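Local coordinates for protein glycoside hydrolase family 31 (Trueperella pyogenes, PDB 5I0F) that degrades cycloalternan, probably as a retaining glycoside hydrolase that works through a covalent glycosyl-enzyme intermediate, at residues E289-I294 with G508-T513; D369-I374 with E457-D462; D462-D467 with D502-A507; G521-G526 with C553-W558. All coordinates share one frame; numbering follows the deposited sequence.

Contact 1: E289-I294 with G508-T513; sequences EMPEWI and GKYPVT
M290 and Y510 mark the closest backbone approach, their CA atoms 6.7 Å apart, where the loop 289-294, entering a 3-10 turn at E292, passes the irregular segment 508-513. The pyrrolidine ring of P291 lies over one face of the Y510 ring in a CH-pi contact, with P291 CD 3.8 Å from the ring centroid and 25° off its normal. At the rim of the same ring, in its plane, sits the carbonyl oxygen of E289. A water donates to M290 O and makes a weak hydrogen bond with Y510 OH, so the tyrosine is met at its hydroxyl as well as on its face. M290 bends at chi2 (-71°), which carries its methyl to P511 across the contact: M290 CE is 3.5 Å from P511 O. Deeper in, V512 places CG2 against W293 CH2 at 3.7 Å, and that methyl also reaches M290 SD at 4.0 Å and P291 CD at 4.1 Å. V512 CG2 is therefore the common apolar point of the buried side. The packing joins the loops that lead into strands 297-300 and 513-515, at the N-terminal end of the parallel barrel, as expected for the bottom of a TIM barrel.

Contact 2: D369-I374 with E457-D462; sequences DPAGMI and EDLDID
I374 carries the tight part of this contact, its side chain set against the backbone and side chains of the loop 459-461. Its CD1 lies 3.4 Å from L459 O and 3.7 Å from I461 CG2, where the two isoleucines meet at an angle, while the other branch, I374 CG2, rests 3.6 Å from D460 O. With CG2 anti to the backbone N and CG1 beside it (chi1 -62°), both branches touch L459 O, and CG2 alone extends to the next carbonyl. One turn earlier in the helix, A371 offers only its methyl, and L459 CD2 comes to 3.6 Å from A371 CB; here the backbones are also closest, the two CA atoms 5.0 Å apart. F341 lies against both P370 and L459.

The looser side is polar and bridged by water. A single water donates to both A371 O, at 2.9 Å, and L459 O, at 2.7 Å, joining the helix to the loop where A371 and D460 are partly exposed. L459 O thus faces apolar carbons as well as the water. D460 has positive phi as the helix before it ends, and its carboxylate forms a salt bridge with K509. At the start of helix 370-379, D369 is the N-cap, and its OD1 accepts from G372 N at 2.9 Å, the amide arriving from above the carboxylate plane. The contact joins the first turn of helix 370-379, which leads into strand 383-388, to the loop entering the neighbouring strand 463-466 of the TIM barrel.

Contact 3: D462-D467 with D502-A507; sequences DGFKTD and DLLRSA. With BGC (beta-D-glucopyranose), chain C.
D462 touches L504 through its backbone, with D462 O 4.1 Å from L504 CD2; its CB points away from the helix, and OD2 accepts from H378 NE2 and V384 N. At G463 the same methyl packs on bare backbone, L504 CD2 lying 4.0 Å from G463 CA. F464 makes the main contact. Its ring is approached near its plane by L504 CD1, 4.1 Å from F464 CD2, whereas L503 CD2 comes obliquely to 3.9 Å from F464 CE2, the two side chains crossing at about a right angle. L503 reaches there because CG is anti to the backbone N (chi1 174°). Strand 463-466 and helix 502-506 run antiparallel at 177°, their axes 9.5 Å apart, as in the beta/alpha unit of a TIM barrel, where the outer helix returns against its strand. K465, extended throughout, points to the pocket, NZ making a weak hydrogen bond to glucose O3, 3.3 Å away, and a salt bridge with E330. T466 lies instead on Y496 and Y500 and hydrogen-bonds S515. D467 points to the pocket again: its OD2, ester-linked to glucose C1 (1.4 Å) and hydrogen-bonded by W387 NE1, is the nucleophile of the covalent glycosyl-enzyme intermediate, as expected in family 31.

Contact 4: G521-G526 with C553-W558; sequences GSQAHG and CGILYW
Q523 reaches across to C553, at the start of 553-558, and its amide is turned so that one end serves each segment. Both segments are loops leading into neighbouring strands of the TIM barrel, 527-529 and 558-561. From the bent side chain (chi2 92°), NE2 donates to C553 O at 2.8 Å; the nitrogen lies nearly on the line of the C=O bond (176°), although the N-H itself is bent and the acceptor is tilted 21° out of the glutamine amide plane. The other end, OE1, accepts from G521 N at 2.9 Å within the carbonyl plane. With a bond at either end, the rotation of the amide is fixed. G554, the C-prime residue of the Schellman motif that ends helix 537-551, brings no CB to the place where the glutamine stem lies, and Q523 CG closes to 3.2 Å from G554 O. I555 lies alongside, its CD1 4.0 Å from Q523 N and also near S522 CB, so the isoleucine methyl packs against the 3-10 turn.

Y557 faces the other end of the same loop, its ring meeting G526 O obliquely, CD2 to O 3.8 Å, while its hydroxyl is hydrogen-bonded to A288 O. Between these side chains the backbones are joined by two waters. One donates to Q523 O and G554 O and accepts from L556 N; the second accepts from Y557 N at 3.0 Å and donates to G526 O.

All four contacts belong to one TIM barrel, and contact 3 is the one that reaches the covalently bound glucose. Contacts 1 and 3 lie closest, centres about 9 Å apart, and are joined by a probable backbone hydrogen bond from F464 N to V512 O. K509 of contact 1 ties to contact 2 through a salt bridge, its NZ 2.9 Å from D460 OD1, and contacts 2 and 3 share D462. Contact 4 stands against contact 1 where M290 CG packs 3.5 Å from Y557 CZ, but lies about 28 Å from contact 2, centre to centre. The side chain of I461 in contact 2 is about 14 Å from another glucose of the bound glycan.

Contact 1: E289-I294 with G508-T513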
loop_
_atom_site.group_PDB
_atom_site.type_symbol
_atom_site.label_atom_id
_atom_site.label_comp_id
_atom_site.label_asym_id
_atom_site.label_seq_id
_atom_site.Cartn_x
_atom_site.Cartn_y
_atom_site.Cartn_z
ATOM N N GLU A 289 10.555 -11.252 -15.041
ATOM C CA GLU A 289 9.769 -11.888 -16.114
ATOM C C GLU A 289 8.536 -12.600 -15.512
ATOM O O GLU A 289 8.627 -13.209 -14.435
ATOM C CB GLU A 289 10.573 -12.937 -16.870
ATOM C CG GLU A 289 11.811 -12.437 -17.634
ATOM C CD GLU A 289 13.062 -13.181 -17.226
ATOM O OE1 GLU A 289 13.798 -13.663 -18.063
ATOM O OE2 GLU A 289 13.320 -13.268 -16.015
ATOM N N MET A 290 7.413 -12.545 -16.225
ATOM C CA MET A 290 6.158 -13.159 -15.759
ATOM C C MET A 290 5.558 -14.042 -16.838
ATOM O O MET A 290 5.814 -13.837 -18.010
ATOM C CB MET A 290 5.155 -12.078 -15.341
ATOM C CG MET A 290 5.476 -11.405 -14.021
ATOM S SD MET A 290 5.199 -12.534 -12.630
ATOM C CE MET A 290 6.225 -11.831 -11.373
ATOM N N PRO A 291 4.751 -15.046 -16.433
ATOM C CA PRO A 291 4.100 -15.909 -17.412
ATOM C C PRO A 291 2.925 -15.199 -18.088
ATOM O O PRO A 291 2.310 -14.315 -17.470
ATOM C CB PRO A 291 3.622 -17.076 -16.569
ATOM C CG PRO A 291 3.381 -16.501 -15.216
ATOM C CD PRO A 291 4.310 -15.335 -15.054
ATOM N N GLU A 292 2.611 -15.588 -19.316
ATOM C CA GLU A 292 1.551 -14.905 -20.099
ATOM C C GLU A 292 0.158 -14.960 -19.463
ATOM O O GLU A 292 -0.667 -14.069 -19.692
ATOM C CB GLU A 292 1.478 -15.410 -21.548
ATOM C CG GLU A 292 1.215 -16.907 -21.752
ATOM C CD GLU A 292 -0.235 -17.343 -21.523
ATOM O OE1 GLU A 292 -1.155 -16.590 -21.954
ATOM O OE2 GLU A 292 -0.468 -18.454 -20.942
ATOM N N TRP A 293 -0.108 -15.994 -18.666
ATOM C CA TRP A 293 -1.441 -16.143 -18.052
ATOM C C TRP A 293 -1.813 -15.033 -17.066
ATOM O O TRP A 293 -3.001 -14.883 -16.770
ATOM C CB TRP A 293 -1.654 -17.529 -17.408
ATOM C CG TRP A 293 -0.610 -18.003 -16.375
ATOM C CD1 TRP A 293 0.433 -18.861 -16.614
ATOM C CD2 TRP A 293 -0.556 -17.691 -14.977
ATOM N NE1 TRP A 293 1.131 -19.092 -15.452
ATOM C CE2 TRP A 293 0.562 -18.374 -14.438
ATOM C CE3 TRP A 293 -1.340 -16.906 -14.121
ATOM C CZ2 TRP A 293 0.902 -18.307 -13.089
ATOM C CZ3 TRP A 293 -0.990 -16.840 -12.762
ATOM C CH2 TRP A 293 0.127 -17.532 -12.269
ATOM N N ILE A 294 -0.849 -14.239 -16.584
ATOM C CA ILE A 294 -1.205 -13.086 -15.749
ATOM C C ILE A 294 -2.044 -12.032 -16.488
ATOM O O ILE A 294 -2.707 -11.225 -15.845
ATOM C CB ILE A 294 -0.012 -12.415 -15.027
ATOM C CG1 ILE A 294 0.950 -11.735 -15.994
ATOM C CG2 ILE A 294 0.709 -13.425 -14.128
ATOM C CD1 ILE A 294 1.783 -10.645 -15.377
ATOM N N GLY A 508 9.716 -24.478 -8.349
ATOM C CA GLY A 508 9.626 -24.598 -9.799
ATOM C C GLY A 508 8.588 -23.717 -10.474
ATOM O O GLY A 508 8.208 -23.982 -11.609
ATOM N N LYS A 509 8.163 -22.638 -9.816
ATOM C CA LYS A 509 7.107 -21.791 -10.346
ATOM C C LYS A 509 7.539 -20.328 -10.495
ATOM O O LYS A 509 8.496 -19.890 -9.862
ATOM C CB LYS A 509 5.883 -21.906 -9.426
ATOM C CG LYS A 509 5.254 -23.286 -9.487
ATOM C CD LYS A 509 4.136 -23.389 -8.497
ATOM C CE LYS A 509 3.433 -24.738 -8.573
ATOM N NZ LYS A 509 2.314 -24.661 -9.530
ATOM N N TYR A 510 6.821 -19.580 -11.334
ATOM C CA TYR A 510 6.994 -18.130 -11.398
ATOM C C TYR A 510 6.585 -17.463 -10.068
ATOM O O TYR A 510 5.668 -17.939 -9.409
ATOM C CB TYR A 510 6.115 -17.542 -12.494
ATOM C CG TYR A 510 6.671 -17.683 -13.886
ATOM C CD1 TYR A 510 7.456 -16.684 -14.435
ATOM C CD2 TYR A 510 6.360 -18.779 -14.664
ATOM C CE1 TYR A 510 7.948 -16.794 -15.738
ATOM C CE2 TYR A 510 6.846 -18.907 -15.953
ATOM C CZ TYR A 510 7.638 -17.909 -16.481
ATOM O OH TYR A 510 8.107 -18.043 -17.767
ATOM N N PRO A 511 7.238 -16.355 -9.689
ATOM C CA PRO A 511 6.986 -15.703 -8.397
ATOM C C PRO A 511 5.777 -14.775 -8.479
ATOM O O PRO A 511 5.889 -13.547 -8.364
ATOM C CB PRO A 511 8.284 -14.924 -8.158
ATOM C CG PRO A 511 8.705 -14.522 -9.550
ATOM C CD PRO A 511 8.399 -15.750 -10.380
ATOM N N VAL A 512 4.616 -15.376 -8.689
ATOM C CA VAL A 512 3.395 -14.630 -8.845
ATOM C C VAL A 512 2.834 -14.368 -7.440
ATOM O O VAL A 512 2.066 -15.176 -6.895
ATOM C CB VAL A 512 2.405 -15.356 -9.767
ATOM C CG1 VAL A 512 1.118 -14.555 -9.880
ATOM C CG2 VAL A 512 3.012 -15.542 -11.162
ATOM N N THR A 513 3.272 -13.261 -6.851
ATOM C CA THR A 513 2.632 -12.676 -5.679
ATOM C C THR A 513 1.815 -11.458 -6.102
ATOM O O THR A 513 2.132 -10.820 -7.103
ATOM C CB THR A 513 3.649 -12.252 -4.602
ATOM O OG1 THR A 513 4.578 -11.280 -5.128
ATOM C CG2 THR A 513 4.402 -13.456 -4.122
HETATM O O HOH W 1 8.287 -14.952 -18.970
#

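Contact 2: D369-I374 with E457-D462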
loop_
_atom_site.group_PDB
_atom_site.type_symbol
_atom_site.label_atom_id
_atom_site.label_comp_id
_atom_site.label_asym_id
_atom_site.label_seq_id
_atom_site.Cartn_x
_atom_site.Cartn_y
_atom_site.Cartn_z
ATOM N N ASP A 369 -12.157 -31.725 -1.952
ATOM C CA ASP A 369 -10.968 -32.184 -2.697
ATOM C C ASP A 369 -10.265 -30.968 -3.318
ATOM O O ASP A 369 -10.388 -30.708 -4.514
ATOM C CB ASP A 369 -11.434 -33.213 -3.752
ATOM C CG ASP A 369 -10.290 -33.954 -4.436
ATOM O OD1 ASP A 369 -9.103 -33.623 -4.255
ATOM O OD2 ASP A 369 -10.609 -34.870 -5.222
ATOM N N PRO A 370 -9.535 -30.184 -2.491
ATOM C CA PRO A 370 -8.908 -28.993 -3.054
ATOM C C PRO A 370 -7.895 -29.334 -4.150
ATOM O O PRO A 370 -7.817 -28.622 -5.150
ATOM C CB PRO A 370 -8.251 -28.305 -1.833
ATOM C CG PRO A 370 -8.220 -29.336 -0.763
ATOM C CD PRO A 370 -9.351 -30.281 -1.036
ATOM N N ALA A 371 -7.167 -30.437 -3.993
ATOM C CA ALA A 371 -6.232 -30.861 -5.036
ATOM C C ALA A 371 -6.985 -31.131 -6.346
ATOM O O ALA A 371 -6.493 -30.777 -7.399
ATOM C CB ALA A 371 -5.431 -32.091 -4.610
ATOM N N GLY A 372 -8.174 -31.736 -6.256
ATOM C CA GLY A 372 -9.055 -31.978 -7.412
ATOM C C GLY A 372 -9.591 -30.716 -8.083
ATOM O O GLY A 372 -9.619 -30.620 -9.305
ATOM N N MET A 373 -10.011 -29.742 -7.286
ATOM C CA MET A 373 -10.324 -28.402 -7.804
ATOM C C MET A 373 -9.170 -27.804 -8.624
ATOM O O MET A 373 -9.353 -27.415 -9.775
ATOM C CB MET A 373 -10.709 -27.468 -6.656
ATOM C CG MET A 373 -10.931 -26.039 -7.103
ATOM S SD MET A 373 -11.274 -25.001 -5.695
ATOM C CE MET A 373 -9.709 -24.924 -4.824
ATOM N N ILE A 374 -7.974 -27.799 -8.047
ATOM C CA ILE A 374 -6.825 -27.178 -8.705
ATOM C C ILE A 374 -6.463 -27.920 -10.005
ATOM O O ILE A 374 -6.236 -27.292 -11.032
ATOM C CB ILE A 374 -5.618 -27.035 -7.740
ATOM C CG1 ILE A 374 -5.999 -26.105 -6.564
ATOM C CG2 ILE A 374 -4.405 -26.460 -8.473
ATOM C CD1 ILE A 374 -5.256 -26.337 -5.271
ATOM N N GLU A 457 3.776 -27.313 -3.436
ATOM C CA GLU A 457 4.413 -28.556 -3.892
ATOM C C GLU A 457 3.447 -29.722 -4.035
ATOM O O GLU A 457 3.609 -30.512 -4.958
ATOM C CB GLU A 457 5.593 -28.946 -2.994
ATOM C CG GLU A 457 6.735 -27.958 -3.102
ATOM C CD GLU A 457 8.006 -28.412 -2.425
ATOM O OE1 GLU A 457 8.001 -29.423 -1.662
ATOM O OE2 GLU A 457 9.015 -27.730 -2.652
ATOM N N ASP A 458 2.469 -29.828 -3.130
ATOM C CA ASP A 458 1.527 -30.946 -3.099
ATOM C C ASP A 458 0.198 -30.565 -3.765
ATOM O O ASP A 458 -0.254 -31.291 -4.634
ATOM C CB ASP A 458 1.347 -31.493 -1.663
ATOM C CG ASP A 458 2.678 -31.921 -1.022
ATOM O OD1 ASP A 458 3.615 -32.215 -1.800
ATOM O OD2 ASP A 458 2.821 -31.972 0.235
ATOM N N LEU A 459 -0.406 -29.445 -3.393
ATOM C CA LEU A 459 -1.683 -29.025 -3.997
ATOM C C LEU A 459 -1.562 -28.302 -5.354
ATOM O O LEU A 459 -2.540 -28.241 -6.103
ATOM C CB LEU A 459 -2.478 -28.181 -3.007
ATOM C CG LEU A 459 -2.940 -28.913 -1.751
ATOM C CD1 LEU A 459 -3.804 -27.980 -0.898
ATOM C CD2 LEU A 459 -3.701 -30.180 -2.077
ATOM N N ASP A 460 -0.371 -27.784 -5.660
ATOM C CA ASP A 460 -0.022 -27.224 -6.968
ATOM C C ASP A 460 -0.640 -25.840 -7.230
ATOM O O ASP A 460 -0.909 -25.502 -8.368
ATOM C CB ASP A 460 -0.341 -28.220 -8.101
ATOM C CG ASP A 460 0.445 -27.946 -9.389
ATOM O OD1 ASP A 460 1.604 -27.462 -9.325
ATOM O OD2 ASP A 460 -0.112 -28.229 -10.477
ATOM N N ILE A 461 -0.821 -25.022 -6.194
ATOM C CA ILE A 461 -1.252 -23.648 -6.430
ATOM C C ILE A 461 -0.166 -22.839 -7.151
ATOM O O ILE A 461 1.017 -23.207 -7.170
ATOM C CB ILE A 461 -1.709 -22.906 -5.158
ATOM C CG1 ILE A 461 -0.564 -22.577 -4.237
ATOM C CG2 ILE A 461 -2.795 -23.674 -4.408
ATOM C CD1 ILE A 461 -0.963 -21.558 -3.202
ATOM N N ASP A 462 -0.588 -21.727 -7.751
ATOM C CA ASP A 462 0.237 -20.983 -8.686
ATOM C C ASP A 462 0.724 -19.633 -8.155
ATOM O O ASP A 462 1.482 -18.933 -8.832
ATOM C CB ASP A 462 -0.566 -20.753 -9.951
ATOM C CG ASP A 462 -1.038 -22.044 -10.556
ATOM O OD1 ASP A 462 -0.175 -22.747 -11.068
ATOM O OD2 ASP A 462 -2.260 -22.349 -10.512
HETATM O O HOH W 2 -3.685 -30.235 -7.534
#

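Contact 3: D462-D467 with D502-A507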
loop_
_atom_site.group_PDB
_atom_site.type_symbol
_atom_site.label_atom_id
_atom_site.label_comp_id
_atom_site.label_asym_id
_atom_site.label_seq_id
_atom_site.Cartn_x
_atom_site.Cartn_y
_atom_site.Cartn_z
ATOM N N ASP A 462 -0.588 -21.727 -7.751
ATOM C CA ASP A 462 0.237 -20.983 -8.686
ATOM C C ASP A 462 0.724 -19.633 -8.155
ATOM O O ASP A 462 1.482 -18.933 -8.832
ATOM C CB ASP A 462 -0.566 -20.753 -9.951
ATOM C CG ASP A 462 -1.038 -22.044 -10.556
ATOM O OD1 ASP A 462 -0.175 -22.747 -11.068
ATOM O OD2 ASP A 462 -2.260 -22.349 -10.512
ATOM N N GLY A 463 0.285 -19.254 -6.968
ATOM C CA GLY A 463 0.714 -17.990 -6.409
ATOM C C GLY A 463 -0.066 -17.600 -5.187
ATOM O O GLY A 463 -0.984 -18.330 -4.752
ATOM N N PHE A 464 0.279 -16.426 -4.661
ATOM C CA PHE A 464 -0.317 -15.925 -3.434
ATOM C C PHE A 464 -0.762 -14.472 -3.537
ATOM O O PHE A 464 -0.053 -13.645 -4.121
ATOM C CB PHE A 464 0.688 -16.054 -2.280
ATOM C CG PHE A 464 1.056 -17.475 -1.937
ATOM C CD1 PHE A 464 0.265 -18.220 -1.077
ATOM C CD2 PHE A 464 2.241 -18.041 -2.428
ATOM C CE1 PHE A 464 0.630 -19.522 -0.730
ATOM C CE2 PHE A 464 2.599 -19.331 -2.103
ATOM C CZ PHE A 464 1.804 -20.070 -1.258
ATOM N N LYS A 465 -1.939 -14.169 -2.982
ATOM C CA LYS A 465 -2.357 -12.792 -2.744
ATOM C C LYS A 465 -1.847 -12.390 -1.362
ATOM O O LYS A 465 -2.495 -12.677 -0.344
ATOM C CB LYS A 465 -3.876 -12.645 -2.825
ATOM C CG LYS A 465 -4.334 -11.198 -2.674
ATOM C CD LYS A 465 -5.807 -11.028 -2.980
ATOM C CE LYS A 465 -6.201 -9.563 -2.881
ATOM N NZ LYS A 465 -7.626 -9.346 -3.261
ATOM N N THR A 466 -0.692 -11.742 -1.357
ATOM C CA THR A 466 0.045 -11.362 -0.169
ATOM C C THR A 466 -0.492 -10.016 0.285
ATOM O O THR A 466 0.098 -8.990 0.031
ATOM C CB THR A 466 1.565 -11.330 -0.483
ATOM O OG1 THR A 466 1.769 -10.880 -1.829
ATOM C CG2 THR A 466 2.163 -12.721 -0.355
ATOM N N ASP A 467 -1.640 -10.054 0.952
ATOM C CA ASP A 467 -2.346 -8.882 1.448
ATOM C C ASP A 467 -1.688 -8.358 2.741
ATOM O O ASP A 467 -0.911 -9.062 3.385
ATOM C CB ASP A 467 -3.815 -9.291 1.702
ATOM C CG ASP A 467 -4.786 -8.128 1.782
ATOM O OD1 ASP A 467 -4.427 -6.956 1.592
ATOM O OD2 ASP A 467 -5.997 -8.416 2.026
ATOM N N ASP A 502 10.196 -16.202 -3.302
ATOM C CA ASP A 502 11.243 -17.217 -3.124
ATOM C C ASP A 502 10.668 -18.630 -2.907
ATOM O O ASP A 502 11.240 -19.610 -3.410
ATOM C CB ASP A 502 12.185 -16.841 -1.971
ATOM C CG ASP A 502 13.075 -15.658 -2.302
ATOM O OD1 ASP A 502 13.148 -15.267 -3.488
ATOM O OD2 ASP A 502 13.706 -15.091 -1.373
ATOM N N LEU A 503 9.568 -18.751 -2.150
ATOM C CA LEU A 503 8.884 -20.045 -2.006
ATOM C C LEU A 503 8.492 -20.605 -3.364
ATOM O O LEU A 503 8.807 -21.742 -3.688
ATOM C CB LEU A 503 7.657 -19.938 -1.082
ATOM C CG LEU A 503 6.785 -21.191 -0.986
ATOM C CD1 LEU A 503 7.607 -22.355 -0.435
ATOM C CD2 LEU A 503 5.526 -20.926 -0.169
ATOM N N LEU A 504 7.838 -19.770 -4.168
ATOM C CA LEU A 504 7.387 -20.184 -5.489
ATOM C C LEU A 504 8.535 -20.591 -6.421
ATOM O O LEU A 504 8.492 -21.656 -7.032
ATOM C CB LEU A 504 6.560 -19.080 -6.112
ATOM C CG LEU A 504 5.178 -18.887 -5.441
ATOM C CD1 LEU A 504 4.642 -17.501 -5.737
ATOM C CD2 LEU A 504 4.181 -19.939 -5.885
ATOM N N ARG A 505 9.558 -19.749 -6.492
ATOM C CA ARG A 505 10.774 -20.058 -7.241
ATOM C C ARG A 505 11.379 -21.382 -6.810
ATOM O O ARG A 505 11.785 -22.150 -7.673
ATOM C CB ARG A 505 11.840 -18.963 -7.084
ATOM C CG ARG A 505 11.545 -17.647 -7.775
ATOM C CD ARG A 505 12.651 -16.656 -7.451
ATOM N NE ARG A 505 12.307 -15.315 -7.900
ATOM C CZ ARG A 505 11.820 -14.321 -7.144
ATOM N NH1 ARG A 505 11.610 -14.438 -5.824
ATOM N NH2 ARG A 505 11.551 -13.151 -7.735
ATOM N N SER A 506 11.439 -21.641 -5.495
ATOM C CA SER A 506 12.029 -22.896 -4.974
ATOM C C SER A 506 11.234 -24.134 -5.351
ATOM O O SER A 506 11.779 -25.236 -5.366
ATOM C CB SER A 506 12.233 -22.858 -3.435
ATOM O OG SER A 506 11.010 -23.010 -2.731
ATOM N N ALA A 507 9.943 -23.948 -5.640
ATOM C CA ALA A 507 9.059 -25.009 -6.032
ATOM C C ALA A 507 8.852 -25.102 -7.546
ATOM O O ALA A 507 7.890 -25.740 -7.984
ATOM C CB ALA A 507 7.708 -24.808 -5.339
HETATM C C2 BGC C . -7.635 -6.732 0.839
HETATM C C3 BGC C . -8.997 -7.120 0.236
HETATM C C4 BGC C . -9.416 -8.484 0.775
HETATM C C5 BGC C . -9.418 -8.492 2.311
HETATM C C6 BGC C . -9.640 -9.917 2.803
HETATM C C1 BGC C . -7.121 -7.512 2.078
HETATM O O2 BGC C . -7.142 -5.394 0.628
HETATM O O3 BGC C . -8.922 -7.125 -1.193
HETATM O O4 BGC C . -10.722 -8.839 0.280
HETATM O O5 BGC C . -8.205 -7.967 2.908
HETATM O O6 BGC C . -9.872 -9.936 4.215
#

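Contact 4: G521-G526 with C553-W558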
loop_
_atom_site.group_PDB
_atom_site.type_symbol
_atom_site.label_atom_id
_atom_site.label_comp_id
_atom_site.label_asym_id
_atom_site.label_seq_id
_atom_site.Cartn_x
_atom_site.Cartn_y
_atom_site.Cartn_z
ATOM N N GLY A 521 12.351 -1.253 -3.840
ATOM C CA GLY A 521 12.631 -2.683 -3.970
ATOM C C GLY A 521 11.444 -3.562 -4.341
ATOM O O GLY A 521 11.641 -4.651 -4.893
ATOM N N SER A 522 10.213 -3.093 -4.076
ATOM C CA SER A 522 9.009 -3.805 -4.489
ATOM C C SER A 522 8.908 -4.083 -6.005
ATOM O O SER A 522 8.250 -5.058 -6.406
ATOM C CB SER A 522 7.744 -3.103 -3.982
ATOM O OG SER A 522 7.686 -3.162 -2.565
ATOM N N GLN A 523 9.593 -3.275 -6.814
ATOM C CA GLN A 523 9.624 -3.438 -8.275
ATOM C C GLN A 523 10.031 -4.876 -8.702
ATOM O O GLN A 523 9.523 -5.394 -9.705
ATOM C CB GLN A 523 10.601 -2.451 -8.920
ATOM C CG GLN A 523 10.288 -0.966 -8.749
ATOM C CD GLN A 523 10.945 -0.304 -7.541
ATOM O OE1 GLN A 523 11.262 -0.950 -6.535
ATOM N NE2 GLN A 523 11.117 1.019 -7.623
ATOM N N ALA A 524 10.918 -5.507 -7.933
ATOM C CA ALA A 524 11.410 -6.842 -8.225
ATOM C C ALA A 524 10.499 -7.999 -7.817
ATOM O O ALA A 524 10.773 -9.149 -8.180
ATOM C CB ALA A 524 12.801 -7.029 -7.592
ATOM N N HIS A 525 9.428 -7.731 -7.072
ATOM C CA HIS A 525 8.706 -8.791 -6.367
ATOM C C HIS A 525 7.231 -8.818 -6.735
ATOM O O HIS A 525 6.393 -8.326 -5.991
ATOM C CB HIS A 525 8.891 -8.630 -4.842
ATOM C CG HIS A 525 10.319 -8.673 -4.407
ATOM N ND1 HIS A 525 11.123 -9.778 -4.595
ATOM C CD2 HIS A 525 11.091 -7.750 -3.790
ATOM C CE1 HIS A 525 12.327 -9.530 -4.122
ATOM N NE2 HIS A 525 12.342 -8.300 -3.652
ATOM N N GLY A 526 6.939 -9.415 -7.880
ATOM C CA GLY A 526 5.585 -9.755 -8.264
ATOM C C GLY A 526 4.731 -8.623 -8.780
ATOM O O GLY A 526 5.238 -7.683 -9.430
ATOM N N CYS A 553 7.258 4.772 -11.075
ATOM C CA CYS A 553 8.282 4.379 -10.106
ATOM C C CYS A 553 8.727 2.930 -10.271
ATOM O O CYS A 553 9.436 2.389 -9.417
ATOM C CB CYS A 553 7.753 4.637 -8.695
ATOM S SG CYS A 553 7.290 6.372 -8.499
ATOM N N GLY A 554 8.350 2.315 -11.385
ATOM C CA GLY A 554 8.802 0.985 -11.729
ATOM C C GLY A 554 7.947 -0.167 -11.258
ATOM O O GLY A 554 8.404 -1.300 -11.296
ATOM N N ILE A 555 6.711 0.102 -10.821
ATOM C CA ILE A 555 5.750 -0.947 -10.490
ATOM C C ILE A 555 5.025 -1.250 -11.792
ATOM O O ILE A 555 4.088 -0.533 -12.176
ATOM C CB ILE A 555 4.756 -0.502 -9.400
ATOM C CG1 ILE A 555 5.473 -0.167 -8.089
ATOM C CG2 ILE A 555 3.695 -1.576 -9.152
ATOM C CD1 ILE A 555 6.191 -1.327 -7.430
ATOM N N LEU A 556 5.471 -2.302 -12.470
ATOM C CA LEU A 556 5.046 -2.619 -13.837
ATOM C C LEU A 556 3.711 -3.361 -13.901
ATOM O O LEU A 556 2.848 -3.019 -14.715
ATOM C CB LEU A 556 6.136 -3.460 -14.519
ATOM C CG LEU A 556 6.010 -3.865 -15.989
ATOM C CD1 LEU A 556 5.998 -2.628 -16.839
ATOM C CD2 LEU A 556 7.179 -4.742 -16.429
ATOM N N TYR A 557 3.563 -4.395 -13.078
ATOM C CA TYR A 557 2.433 -5.310 -13.148
ATOM C C TYR A 557 1.358 -4.880 -12.140
ATOM O O TYR A 557 1.204 -5.475 -11.063
ATOM C CB TYR A 557 2.908 -6.744 -12.872
ATOM C CG TYR A 557 4.032 -7.260 -13.742
ATOM C CD1 TYR A 557 3.791 -7.642 -15.052
ATOM C CD2 TYR A 557 5.326 -7.407 -13.246
ATOM C CE1 TYR A 557 4.815 -8.125 -15.870
ATOM C CE2 TYR A 557 6.355 -7.883 -14.044
ATOM C CZ TYR A 557 6.087 -8.269 -15.340
ATOM O OH TYR A 557 7.064 -8.755 -16.162
ATOM N N TRP A 558 0.642 -3.829 -12.495
ATOM C CA TRP A 558 -0.289 -3.171 -11.629
ATOM C C TRP A 558 -1.708 -3.412 -12.103
ATOM O O TRP A 558 -1.988 -3.411 -13.301
ATOM C CB TRP A 558 0.011 -1.675 -11.605
ATOM C CG TRP A 558 -0.940 -0.851 -10.807
ATOM C CD1 TRP A 558 -0.779 -0.422 -9.539
ATOM C CD2 TRP A 558 -2.204 -0.345 -11.248
ATOM N NE1 TRP A 558 -1.874 0.319 -9.142
ATOM C CE2 TRP A 558 -2.762 0.381 -10.180
ATOM C CE3 TRP A 558 -2.914 -0.420 -12.460
ATOM C CZ2 TRP A 558 -3.983 1.037 -10.285
ATOM C CZ3 TRP A 558 -4.136 0.208 -12.550
ATOM C CH2 TRP A 558 -4.663 0.932 -11.473
HETATM O O HOH W 3 7.578 -3.851 -10.960
HETATM O O HOH W 4 4.953 -5.019 -10.468
#